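Local coordinates for 2-hydroxyhepta-2,4-diene-1,7-dioate isomerase (Mycobacterium abscessus, PDB 3RR6), which is of uncertain function but probably acts as a metal-dependent isomerase or hydrolase of the fumarylacetoacetate hydrolase family, at residues 59-64 / 172-177; 63-68 / 222-227; 67-72 / 90-95; 122-127 / 226-231. All coordinates share one frame; numbering follows the deposited sequence.

How the contacts relate
Strand 228-230 ties the four contacts together. Contact 4 pairs it with strand 115-125 on one flank, while strand 67-70 runs parallel to it on the other, and contact 3 adds strand 91-94 beyond. Contact 2 closes the turn leading into strand 228-230 against the chain leading into strand 67-70, so its centre is only about 6 Å from that of contact 4. Contact 1 lies just upstream, where the linker before strand 67-70 crosses strand 172-179; its centre is about 16 Å from that of contact 3. Ile-62 CG2, 3.7 Å from Gly-226 O, joins it to contacts 2 and 4. An ethanediol, probably from the crystallisation liquor, binds Leu-63, which contacts 1 and 2 share.

Contact 1: 59-64 / 172-177; sequences LAPILA and CPLGPW. With EDO (1,2-ethanediol), chain P.
Pro-61 lays its ring against Leu-174 and Gly-175, where the linker leaving strand 57-58 crosses strand 172-179 of the fumarylacetoacetate hydrolase-type domain. The touching parts, 59-62 and 174-177, run 88° apart, so they meet by packing and not by strand pairing. CD of Pro-61 makes the closest approach, 3.4 Å from Leu-174 O, and rests on Gly-175 CA as well. At the other side of the same ring, Pro-61 CB comes to 4.0 Å from Trp-177 CA, so the proline straddles the corner the strand turns at its cis Gly-175–Pro-176 peptide. Leu-174 is modelled in two conformers; in the one described, CG lies anti to its own backbone N (chi1 -164°), which sets Leu-174 CG 4.1 Å from Pro-61 CD. Leu-174 CD2 goes on to Ile-62 CG2, 4.2 Å away, the two side chains meeting at a slant. Behind the corner, CG of Pro-176 sits over the centre of the Trp-177 indole, whose NE1 bonds to Ile-253 O. Ala-60 and Leu-174 also share Ile-99 of strand 99-100 as a neighbour. Farther along the linker, Leu-63 N donates almost straight to O1 of the ethanediol, with an N-H...O angle of 170° and a distance of 3.0 Å.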
loop_
_atom_site.group_PDB
_atom_site.type_symbol
_atom_site.label_atom_id
_atom_site.label_comp_id
_atom_site.label_asym_id
_atom_site.label_seq_id
_atom_site.Cartn_x
_atom_site.Cartn_y
_atom_site.Cartn_z
ATOM N N LEU A 59 4.834 -8.726 9.363
ATOM C CA LEU A 59 5.558 -8.647 8.094
ATOM C C LEU A 59 4.683 -7.931 7.075
ATOM O O LEU A 59 3.570 -7.522 7.395
ATOM C CB LEU A 59 5.863 -10.058 7.598
ATOM C CG LEU A 59 6.569 -10.990 8.581
ATOM C CD1 LEU A 59 6.701 -12.376 7.993
ATOM C CD2 LEU A 59 7.932 -10.412 8.954
ATOM N N ALA A 60 5.155 -7.777 5.838
ATOM C CA ALA A 60 4.259 -7.311 4.781
ATOM C C ALA A 60 3.081 -8.280 4.725
ATOM O O ALA A 60 3.279 -9.486 4.853
ATOM C CB ALA A 60 4.961 -7.256 3.434
ATOM N N PRO A 61 1.853 -7.763 4.558
ATOM C CA PRO A 61 0.678 -8.617 4.811
ATOM C C PRO A 61 0.281 -9.606 3.717
ATOM O O PRO A 61 -0.652 -10.389 3.919
ATOM C CB PRO A 61 -0.443 -7.597 5.023
ATOM C CG PRO A 61 -0.002 -6.394 4.272
ATOM C CD PRO A 61 1.481 -6.339 4.484
ATOM N N ILE A 62 0.955 -9.563 2.576
ATOM C CA ILE A 62 0.587 -10.410 1.444
ATOM C C ILE A 62 1.816 -10.647 0.576
ATOM O O ILE A 62 2.744 -9.831 0.569
ATOM C CB ILE A 62 -0.551 -9.734 0.625
ATOM C CG1 ILE A 62 -1.334 -10.756 -0.189
ATOM C CG2 ILE A 62 0.000 -8.618 -0.248
ATOM C CD1 ILE A 62 -2.411 -11.446 0.594
ATOM N N LEU A 63 1.828 -11.779 -0.119
ATOM C CA LEU A 63 2.821 -12.074 -1.133
ATOM C C LEU A 63 2.241 -11.660 -2.488
ATOM O O LEU A 63 1.356 -12.335 -3.026
ATOM C CB LEU A 63 3.149 -13.571 -1.115
ATOM C CG LEU A 63 3.725 -14.091 0.207
ATOM C CD1 LEU A 63 3.950 -15.610 0.114
ATOM C CD2 LEU A 63 5.001 -13.351 0.542
ATOM N N ALA A 64 2.686 -10.507 -2.985
ATOM C CA ALA A 64 2.181 -9.930 -4.235
ATOM C C ALA A 64 3.036 -10.332 -5.410
ATOM O O ALA A 64 4.263 -10.299 -5.317
ATOM C CB ALA A 64 2.162 -8.387 -4.134
ATOM N N CYS A 172 8.908 -0.093 -1.221
ATOM C CA CYS A 172 7.457 -0.299 -1.058
ATOM C C CYS A 172 7.065 -0.843 0.317
ATOM O O CYS A 172 6.598 -1.983 0.435
ATOM C CB CYS A 172 6.907 -1.203 -2.168
ATOM S SG CYS A 172 5.101 -1.024 -2.355
ATOM N N PRO A 173 7.200 -0.011 1.368
ATOM C CA PRO A 173 6.542 -0.374 2.619
ATOM C C PRO A 173 5.068 -0.696 2.402
ATOM O O PRO A 173 4.369 0.028 1.680
ATOM C CB PRO A 173 6.703 0.885 3.478
ATOM C CG PRO A 173 7.950 1.538 2.944
ATOM C CD PRO A 173 7.970 1.242 1.482
ATOM N N LEU A 174 4.626 -1.779 3.037
ATOM C CA LEU A 174 3.260 -2.263 2.924
ATOM C C LEU A 174 2.818 -2.838 4.269
ATOM O O LEU A 174 3.543 -3.627 4.875
ATOM C CB LEU A 174 3.206 -3.340 1.841
ATOM C CG LEU A 174 1.838 -3.724 1.291
ATOM C CD1 LEU A 174 1.239 -2.597 0.450
ATOM C CD2 LEU A 174 1.960 -5.011 0.464
ATOM N N GLY A 175 1.628 -2.466 4.723
ATOM C CA GLY A 175 1.119 -2.958 6.001
ATOM C C GLY A 175 0.255 -1.940 6.711
ATOM O O GLY A 175 -0.082 -0.916 6.130
ATOM N N PRO A 176 -0.091 -2.198 7.983
ATOM C CA PRO A 176 0.338 -3.328 8.831
ATOM C C PRO A 176 -0.458 -4.619 8.629
ATOM O O PRO A 176 -0.026 -5.689 9.063
ATOM C CB PRO A 176 0.102 -2.794 10.242
ATOM C CG PRO A 176 -1.041 -1.879 10.081
ATOM C CD PRO A 176 -0.836 -1.197 8.767
ATOM N N TRP A 177 -1.618 -4.496 7.995
ATOM C CA TRP A 177 -2.536 -5.606 7.770
ATOM C C TRP A 177 -3.557 -5.176 6.741
ATOM O O TRP A 177 -3.655 -3.990 6.410
ATOM C CB TRP A 177 -3.240 -6.038 9.074
ATOM C CG TRP A 177 -3.715 -4.904 9.925
ATOM C CD1 TRP A 177 -4.658 -3.965 9.609
ATOM C CD2 TRP A 177 -3.266 -4.588 11.245
ATOM N NE1 TRP A 177 -4.803 -3.069 10.646
ATOM C CE2 TRP A 177 -3.969 -3.438 11.666
ATOM C CE3 TRP A 177 -2.323 -5.159 12.113
ATOM C CZ2 TRP A 177 -3.760 -2.844 12.919
ATOM C CZ3 TRP A 177 -2.128 -4.570 13.376
ATOM C CH2 TRP A 177 -2.841 -3.423 13.753
HETATM C C1 EDO P . -0.683 -14.399 1.538
HETATM O O1 EDO P . -0.102 -14.061 0.271
HETATM C C2 EDO P . -1.918 -15.276 1.339
HETATM O O2 EDO P . -1.569 -16.657 1.475
HETATM O O HOH W 1 0.985 -8.180 8.116
#

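Contact 2: 63-68 / 222-227; sequences LASKVV and TLLPGD. With EDO (1,2-ethanediol), chain P.
Lys-66 and Asp-227 form a salt bridge that fastens the chain entering strand 67-70 to the loop between helix 210-220 and strand 228-230, in a partly buried part of the fold. Lys-66 NZ meets Asp-227 OD2 at 2.8 Å, on the syn side but 32° out of the carboxylate plane. A bend at the last torsion of the lysine (chi4 -61°) turns Lys-66 NZ so that it also donates to Thr-222 O, lying in that carbonyl's plane at 2.9 Å. OD2 takes a second bond from Leu-224 N, which comes in over the opposite face of the carboxylate. The other oxygen, Asp-227 OD1, is gripped by Ser-65 OG through its syn lone pair at 2.6 Å, and by Lys-66 N from above the plane at 3.3 Å. The loop ends in a type II beta turn from Leu-224 to Asp-227, closed by Asp-227 N to Leu-224 O. Gly-226 takes the third position with a positive phi of 99°, and its carbonyl O comes up against Ala-64 CB at 3.2 Å. So many donors round a buried carboxylate would be expected to hold Asp-227 charged and fix its rotation. A water joins Ser-65 N, Pro-225 O and Asp-227 OD1, its bond to the proline carbonyl measuring 2.7 Å. Leu-224 CD1 lies over Ser-65 OG at 3.8 Å, on the exposed side.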
loop_
_atom_site.group_PDB
_atom_site.type_symbol
_atom_site.label_atom_id
_atom_site.label_comp_id
_atom_site.label_asym_id
_atom_site.label_seq_id
_atom_site.Cartn_x
_atom_site.Cartn_y
_atom_site.Cartn_z
ATOM N N LEU A 63 1.828 -11.779 -0.119
ATOM C CA LEU A 63 2.821 -12.074 -1.133
ATOM C C LEU A 63 2.241 -11.660 -2.488
ATOM O O LEU A 63 1.356 -12.335 -3.026
ATOM C CB LEU A 63 3.149 -13.571 -1.115
ATOM C CG LEU A 63 3.725 -14.091 0.207
ATOM C CD1 LEU A 63 3.950 -15.610 0.114
ATOM C CD2 LEU A 63 5.001 -13.351 0.542
ATOM N N ALA A 64 2.686 -10.507 -2.985
ATOM C CA ALA A 64 2.181 -9.930 -4.235
ATOM C C ALA A 64 3.036 -10.332 -5.410
ATOM O O ALA A 64 4.263 -10.299 -5.317
ATOM C CB ALA A 64 2.162 -8.387 -4.134
ATOM N N SER A 65 2.408 -10.694 -6.524
ATOM C CA SER A 65 3.180 -10.983 -7.738
ATOM C C SER A 65 3.709 -9.696 -8.369
ATOM O O SER A 65 4.799 -9.686 -8.932
ATOM C CB SER A 65 2.385 -11.816 -8.748
ATOM O OG SER A 65 1.585 -11.030 -9.603
ATOM N N LYS A 66 2.944 -8.612 -8.255
ATOM C CA LYS A 66 3.352 -7.308 -8.746
ATOM C C LYS A 66 2.646 -6.233 -7.945
ATOM O O LYS A 66 1.618 -6.504 -7.310
ATOM C CB LYS A 66 3.058 -7.146 -10.241
ATOM C CG LYS A 66 1.589 -7.281 -10.640
ATOM C CD LYS A 66 1.423 -7.131 -12.153
ATOM C CE LYS A 66 0.049 -7.537 -12.679
ATOM N NZ LYS A 66 -0.306 -8.967 -12.437
ATOM N N VAL A 67 3.232 -5.041 -7.968
ATOM C CA VAL A 67 2.647 -3.838 -7.391
ATOM C C VAL A 67 2.444 -2.864 -8.548
ATOM O O VAL A 67 3.396 -2.504 -9.247
ATOM C CB VAL A 67 3.558 -3.181 -6.324
ATOM C CG1 VAL A 67 2.936 -1.893 -5.801
ATOM C CG2 VAL A 67 3.858 -4.169 -5.187
ATOM N N VAL A 68 1.198 -2.468 -8.777
ATOM C CA VAL A 68 0.883 -1.452 -9.767
ATOM C C VAL A 68 0.558 -0.197 -8.972
ATOM O O VAL A 68 0.030 -0.282 -7.864
ATOM C CB VAL A 68 -0.308 -1.888 -10.655
ATOM C CG1 VAL A 68 -0.578 -0.862 -11.758
ATOM C CG2 VAL A 68 -0.044 -3.265 -11.261
ATOM N N THR A 222 -3.833 -8.762 -16.684
ATOM C CA THR A 222 -4.420 -9.700 -15.738
ATOM C C THR A 222 -3.878 -9.425 -14.332
ATOM O O THR A 222 -2.678 -9.193 -14.136
ATOM C CB THR A 222 -4.122 -11.145 -16.144
ATOM O OG1 THR A 222 -4.833 -11.463 -17.346
ATOM C CG2 THR A 222 -4.539 -12.125 -15.050
ATOM N N LEU A 223 -4.786 -9.436 -13.355
ATOM C CA LEU A 223 -4.435 -9.277 -11.949
ATOM C C LEU A 223 -4.610 -10.627 -11.256
ATOM O O LEU A 223 -5.535 -11.383 -11.566
ATOM C CB LEU A 223 -5.312 -8.222 -11.295
ATOM C CG LEU A 223 -5.102 -6.793 -11.817
ATOM C CD1 LEU A 223 -6.192 -5.859 -11.312
ATOM C CD2 LEU A 223 -3.712 -6.286 -11.422
ATOM N N LEU A 224 -3.698 -10.934 -10.346
ATOM C CA LEU A 224 -3.696 -12.213 -9.632
ATOM C C LEU A 224 -3.996 -11.968 -8.151
ATOM O O LEU A 224 -3.719 -10.889 -7.639
ATOM C CB LEU A 224 -2.332 -12.880 -9.797
ATOM C CG LEU A 224 -1.935 -13.152 -11.254
ATOM C CD1 LEU A 224 -0.493 -13.640 -11.356
ATOM C CD2 LEU A 224 -2.915 -14.130 -11.910
ATOM N N PRO A 225 -4.556 -12.971 -7.454
ATOM C CA PRO A 225 -4.759 -12.809 -6.019
ATOM C C PRO A 225 -3.458 -12.467 -5.326
ATOM O O PRO A 225 -2.430 -13.123 -5.551
ATOM C CB PRO A 225 -5.278 -14.182 -5.575
ATOM C CG PRO A 225 -5.883 -14.754 -6.789
ATOM C CD PRO A 225 -5.023 -14.283 -7.924
ATOM N N GLY A 226 -3.511 -11.430 -4.502
ATOM C CA GLY A 226 -2.352 -10.917 -3.813
ATOM C C GLY A 226 -1.714 -9.702 -4.456
ATOM O O GLY A 226 -0.939 -9.007 -3.807
ATOM N N ASP A 227 -2.017 -9.437 -5.728
ATOM C CA ASP A 227 -1.494 -8.233 -6.366
ATOM C C ASP A 227 -1.954 -6.979 -5.615
ATOM O O ASP A 227 -3.052 -6.929 -5.060
ATOM C CB ASP A 227 -1.916 -8.143 -7.835
ATOM C CG ASP A 227 -1.118 -9.062 -8.741
ATOM O OD1 ASP A 227 -0.134 -9.690 -8.273
ATOM O OD2 ASP A 227 -1.486 -9.151 -9.934
HETATM C C1 EDO P . -0.683 -14.399 1.538
HETATM O O1 EDO P . -0.102 -14.061 0.271
HETATM C C2 EDO P . -1.918 -15.276 1.339
HETATM O O2 EDO P . -1.569 -16.657 1.475
HETATM O O HOH W 2 -0.147 -12.132 -6.552
#

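Contact 3: 67-72 / 90-95; sequences VVAMGK and VIFIKP
Ala-69 and Phe-92 face each other as a hydrogen-bonded pair in the antiparallel ladder of strands 67-70 and 91-94, whose axes lie 145° apart. Backbone bonds come first: Ala-69 N gives to Phe-92 O at 2.8 Å, and Phe-92 N returns to Ala-69 O at 3.0 Å. Lys-94 N reaches Val-67 O, with a weak return bond from Val-67 N to Lys-94 O. At the far end, Gly-71 N donates to Val-90 O at 2.9 Å, and a water links Gly-71 O to Val-90 N. Next comes the aromatic ring. With chi1 at 44°, Phe-92 turns its ring back across the neighbouring strand, bringing CE2 tightly to 3.2 Å from Ala-69 CB. The carbonyl O of Ala-69 stands 3.6 Å above one face of the ring, offset toward the rim. Trp-162 meets the same phenylalanine with its ring plane steeply inclined. Aliphatic packing fills the other side of the ladder: Val-68 CG1 touches Ile-91 CB at 4.1 Å, and Met-70 SD touches Ile-91 CG2 at 4.0 Å. Val-68, Met-70 and Ile-91 all pack on helix 210-220. Both faces are thus mainly apolar, and of the paired strand residues only Lys-94 carries a charge; its NZ leaves the ladder for a salt bridge with Asp-149 and bonds to the carbonyls of Lys-166 and Phe-171.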
loop_
_atom_site.group_PDB
_atom_site.type_symbol
_atom_site.label_atom_id
_atom_site.label_comp_id
_atom_site.label_asym_id
_atom_site.label_seq_id
_atom_site.Cartn_x
_atom_site.Cartn_y
_atom_site.Cartn_z
ATOM N N VAL A 67 3.232 -5.041 -7.968
ATOM C CA VAL A 67 2.647 -3.838 -7.391
ATOM C C VAL A 67 2.444 -2.864 -8.548
ATOM O O VAL A 67 3.396 -2.504 -9.247
ATOM C CB VAL A 67 3.558 -3.181 -6.324
ATOM C CG1 VAL A 67 2.936 -1.893 -5.801
ATOM C CG2 VAL A 67 3.858 -4.169 -5.187
ATOM N N VAL A 68 1.198 -2.468 -8.777
ATOM C CA VAL A 68 0.883 -1.452 -9.767
ATOM C C VAL A 68 0.558 -0.197 -8.972
ATOM O O VAL A 68 0.030 -0.282 -7.864
ATOM C CB VAL A 68 -0.308 -1.888 -10.655
ATOM C CG1 VAL A 68 -0.578 -0.862 -11.758
ATOM C CG2 VAL A 68 -0.044 -3.265 -11.261
ATOM N N ALA A 69 0.927 0.961 -9.499
ATOM C CA ALA A 69 0.722 2.215 -8.783
ATOM C C ALA A 69 0.224 3.307 -9.712
ATOM O O ALA A 69 0.579 3.353 -10.891
ATOM C CB ALA A 69 2.007 2.658 -8.092
ATOM N N MET A 70 -0.639 4.155 -9.158
ATOM C CA MET A 70 -1.129 5.347 -9.843
ATOM C C MET A 70 -0.204 6.532 -9.606
ATOM O O MET A 70 0.309 6.711 -8.505
ATOM C CB MET A 70 -2.500 5.722 -9.281
ATOM C CG MET A 70 -3.617 4.743 -9.602
ATOM S SD MET A 70 -4.239 4.899 -11.277
ATOM C CE MET A 70 -5.028 6.522 -11.139
ATOM N N GLY A 71 -0.036 7.375 -10.614
ATOM C CA GLY A 71 0.570 8.693 -10.374
ATOM C C GLY A 71 -0.443 9.591 -9.676
ATOM O O GLY A 71 -1.622 9.481 -9.933
ATOM N N LYS A 72 0.027 10.471 -8.794
ATOM C CA LYS A 72 -0.802 11.564 -8.267
ATOM C C LYS A 72 -2.224 11.112 -7.837
ATOM O O LYS A 72 -2.352 10.426 -6.827
ATOM C CB LYS A 72 -0.815 12.709 -9.285
ATOM C CG LYS A 72 0.599 13.225 -9.593
ATOM C CD LYS A 72 0.601 14.345 -10.621
ATOM C CE LYS A 72 2.021 14.773 -10.956
ATOM N NZ LYS A 72 2.787 13.672 -11.593
ATOM N N VAL A 90 -2.222 7.405 -15.067
ATOM C CA VAL A 90 -0.853 7.083 -15.427
ATOM C C VAL A 90 -0.388 6.010 -14.453
ATOM O O VAL A 90 -0.335 6.263 -13.246
ATOM C CB VAL A 90 0.065 8.317 -15.299
ATOM C CG1 VAL A 90 1.514 7.928 -15.529
ATOM C CG2 VAL A 90 -0.350 9.393 -16.287
ATOM N N ILE A 91 -0.103 4.813 -14.951
ATOM C CA ILE A 91 0.283 3.713 -14.054
ATOM C C ILE A 91 1.738 3.324 -14.244
ATOM O O ILE A 91 2.337 3.592 -15.275
ATOM C CB ILE A 91 -0.624 2.468 -14.228
ATOM C CG1 ILE A 91 -0.497 1.874 -15.637
ATOM C CG2 ILE A 91 -2.074 2.847 -13.919
ATOM C CD1 ILE A 91 -1.180 0.516 -15.816
ATOM N N PHE A 92 2.291 2.693 -13.217
ATOM C CA PHE A 92 3.637 2.121 -13.309
ATOM C C PHE A 92 3.707 0.930 -12.386
ATOM O O PHE A 92 2.761 0.668 -11.632
ATOM C CB PHE A 92 4.704 3.154 -12.960
ATOM C CG PHE A 92 4.372 3.967 -11.766
ATOM C CD1 PHE A 92 3.610 5.127 -11.902
ATOM C CD2 PHE A 92 4.781 3.575 -10.505
ATOM C CE1 PHE A 92 3.274 5.882 -10.809
ATOM C CE2 PHE A 92 4.441 4.343 -9.391
ATOM C CZ PHE A 92 3.684 5.488 -9.552
ATOM N N ILE A 93 4.788 0.167 -12.501
ATOM C CA ILE A 93 4.959 -1.040 -11.707
ATOM C C ILE A 93 6.165 -0.925 -10.797
ATOM O O ILE A 93 7.222 -0.434 -11.205
ATOM C CB ILE A 93 5.094 -2.289 -12.590
ATOM C CG1 ILE A 93 3.745 -2.619 -13.218
ATOM C CG2 ILE A 93 5.604 -3.491 -11.787
ATOM C CD1 ILE A 93 3.829 -3.583 -14.380
ATOM N N LYS A 94 5.978 -1.367 -9.565
ATOM C CA LYS A 94 7.068 -1.573 -8.626
ATOM C C LYS A 94 7.264 -3.079 -8.505
ATOM O O LYS A 94 6.296 -3.822 -8.405
ATOM C CB LYS A 94 6.744 -0.941 -7.278
ATOM C CG LYS A 94 6.668 0.593 -7.335
ATOM C CD LYS A 94 6.026 1.213 -6.084
ATOM C CE LYS A 94 6.924 1.250 -4.871
ATOM N NZ LYS A 94 7.894 2.415 -4.856
ATOM N N PRO A 95 8.520 -3.544 -8.523
ATOM C CA PRO A 95 8.739 -4.984 -8.398
ATOM C C PRO A 95 8.405 -5.475 -6.996
ATOM O O PRO A 95 8.523 -4.705 -6.035
ATOM C CB PRO A 95 10.230 -5.125 -8.674
ATOM C CG PRO A 95 10.814 -3.845 -8.213
ATOM C CD PRO A 95 9.781 -2.790 -8.537
HETATM O O HOH W 3 -2.715 9.012 -12.624
#

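Contact 4: 122-127 / 226-231; sequences AIVIGR and GDVILT
Ile-123 and Ile-229 are hydrogen-bonded partners where strand 115-125 runs antiparallel to strand 228-230, and Ile-123 can be followed outward from the backbone. Ile-123 CB sits 3.6 Å from Ile-229 O and also faces Ile-229 CB. Ile-123 CG1, anti to the carbonyl carbon (chi1 -60°), passes alongside the same carbonyl and closes on Thr-231 CG2 at 3.7 Å. Ile-123 CD1, the tip, comes to 3.5 Å from Thr-231 CG2, the two side chains meeting at about a right angle. Ile-123 CD1 also lies 4.1 Å from Ile-229 CB. Thr-231 OG1 bonds to Leu-121 O, one residue before the segment on the same partner strand, while its CG2 takes the isoleucine tip. The backbone runs in step: Ile-123 N bonds to Ile-229 O at 2.8 Å, and Ile-229 N to Ile-123 O. Ahead of strand 228-230 the pairing goes on: Ile-125 N gives a nearly straight bond, 174° at the hydrogen, to Asp-227 O, and Gly-226 N reaches Ile-125 O at 2.8 Å from above its carbonyl plane. On the reverse face, Ala-122 CB touches Leu-230 CD2 at 3.6 Å and, on the same side, Val-228 CG1. The ladder is sandwiched: Ile-123, Ile-229 and Thr-231 pack on helix 210-220, through Val-210 and Ile-213, whereas Ala-122, Val-124 and Val-228 lie on Leu-174 and Ile-178 of strand 172-179.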
loop_
_atom_site.group_PDB
_atom_site.type_symbol
_atom_site.label_atom_id
_atom_site.label_comp_id
_atom_site.label_asym_id
_atom_site.label_seq_id
_atom_site.Cartn_x
_atom_site.Cartn_y
_atom_site.Cartn_z
ATOM N N ALA A 122 -3.668 1.257 -0.366
ATOM C CA ALA A 122 -3.331 0.106 -1.200
ATOM C C ALA A 122 -4.504 -0.850 -1.339
ATOM O O ALA A 122 -5.058 -1.304 -0.345
ATOM C CB ALA A 122 -2.122 -0.643 -0.600
ATOM N N ILE A 123 -4.866 -1.158 -2.579
ATOM C CA ILE A 123 -5.857 -2.190 -2.896
ATOM C C ILE A 123 -5.136 -3.532 -2.978
ATOM O O ILE A 123 -4.090 -3.637 -3.619
ATOM C CB ILE A 123 -6.467 -1.926 -4.283
ATOM C CG1 ILE A 123 -7.172 -0.573 -4.351
ATOM C CG2 ILE A 123 -7.444 -3.046 -4.694
ATOM C CD1 ILE A 123 -7.396 -0.115 -5.789
ATOM N N VAL A 124 -5.688 -4.563 -2.346
ATOM C CA VAL A 124 -5.173 -5.919 -2.495
ATOM C C VAL A 124 -6.211 -6.760 -3.234
ATOM O O VAL A 124 -7.352 -6.914 -2.771
ATOM C CB VAL A 124 -4.801 -6.577 -1.153
ATOM C CG1 VAL A 124 -4.172 -7.962 -1.405
ATOM C CG2 VAL A 124 -3.847 -5.666 -0.336
ATOM N N ILE A 125 -5.810 -7.304 -4.382
ATOM C CA ILE A 125 -6.682 -8.128 -5.234
ATOM C C ILE A 125 -6.869 -9.517 -4.626
ATOM O O ILE A 125 -5.937 -10.090 -4.053
ATOM C CB ILE A 125 -6.079 -8.224 -6.664
ATOM C CG1 ILE A 125 -5.996 -6.825 -7.293
ATOM C CG2 ILE A 125 -6.826 -9.223 -7.550
ATOM C CD1 ILE A 125 -7.327 -6.145 -7.571
ATOM N N GLY A 126 -8.096 -10.033 -4.703
ATOM C CA GLY A 126 -8.429 -11.324 -4.104
ATOM C C GLY A 126 -8.823 -12.444 -5.056
ATOM O O GLY A 126 -8.984 -13.578 -4.615
ATOM N N ARG A 127 -8.982 -12.126 -6.343
ATOM C CA ARG A 127 -9.374 -13.101 -7.357
ATOM C C ARG A 127 -8.586 -12.843 -8.632
ATOM O O ARG A 127 -8.244 -11.700 -8.918
ATOM C CB ARG A 127 -10.861 -12.963 -7.677
ATOM C CG ARG A 127 -11.786 -13.168 -6.506
ATOM C CD ARG A 127 -13.225 -13.188 -6.966
ATOM N NE ARG A 127 -14.129 -13.609 -5.905
ATOM C CZ ARG A 127 -15.421 -13.862 -6.087
ATOM N NH1 ARG A 127 -15.964 -13.726 -7.293
ATOM N NH2 ARG A 127 -16.174 -14.244 -5.066
ATOM N N GLY A 226 -3.511 -11.430 -4.502
ATOM C CA GLY A 226 -2.352 -10.917 -3.813
ATOM C C GLY A 226 -1.714 -9.702 -4.456
ATOM O O GLY A 226 -0.939 -9.007 -3.807
ATOM N N ASP A 227 -2.017 -9.437 -5.728
ATOM C CA ASP A 227 -1.494 -8.233 -6.366
ATOM C C ASP A 227 -1.954 -6.979 -5.615
ATOM O O ASP A 227 -3.052 -6.929 -5.060
ATOM C CB ASP A 227 -1.916 -8.143 -7.835
ATOM C CG ASP A 227 -1.118 -9.062 -8.741
ATOM O OD1 ASP A 227 -0.134 -9.690 -8.273
ATOM O OD2 ASP A 227 -1.486 -9.151 -9.934
ATOM N N VAL A 228 -1.100 -5.972 -5.628
ATOM C CA VAL A 228 -1.343 -4.719 -4.927
ATOM C C VAL A 228 -1.447 -3.592 -5.942
ATOM O O VAL A 228 -0.636 -3.520 -6.864
ATOM C CB VAL A 228 -0.213 -4.436 -3.941
ATOM C CG1 VAL A 228 -0.339 -3.038 -3.333
ATOM C CG2 VAL A 228 -0.196 -5.489 -2.832
ATOM N N ILE A 229 -2.448 -2.728 -5.777
ATOM C CA ILE A 229 -2.543 -1.490 -6.552
ATOM C C ILE A 229 -2.515 -0.300 -5.594
ATOM O O ILE A 229 -3.409 -0.135 -4.759
ATOM C CB ILE A 229 -3.811 -1.397 -7.421
ATOM C CG1 ILE A 229 -3.959 -2.627 -8.314
ATOM C CG2 ILE A 229 -3.742 -0.107 -8.265
ATOM C CD1 ILE A 229 -5.330 -2.712 -9.023
ATOM N N LEU A 230 -1.475 0.521 -5.698
ATOM C CA LEU A 230 -1.376 1.750 -4.907
ATOM C C LEU A 230 -2.173 2.837 -5.613
ATOM O O LEU A 230 -2.019 3.038 -6.815
ATOM C CB LEU A 230 0.079 2.173 -4.741
ATOM C CG LEU A 230 1.023 1.153 -4.107
ATOM C CD1 LEU A 230 2.404 1.757 -3.945
ATOM C CD2 LEU A 230 0.486 0.683 -2.755
ATOM N N THR A 231 -3.016 3.540 -4.871
ATOM C CA THR A 231 -4.037 4.393 -5.491
ATOM C C THR A 231 -3.657 5.865 -5.696
ATOM O O THR A 231 -4.482 6.647 -6.151
ATOM C CB THR A 231 -5.348 4.323 -4.701
ATOM O OG1 THR A 231 -5.123 4.758 -3.353
ATOM C CG2 THR A 231 -5.909 2.888 -4.716
#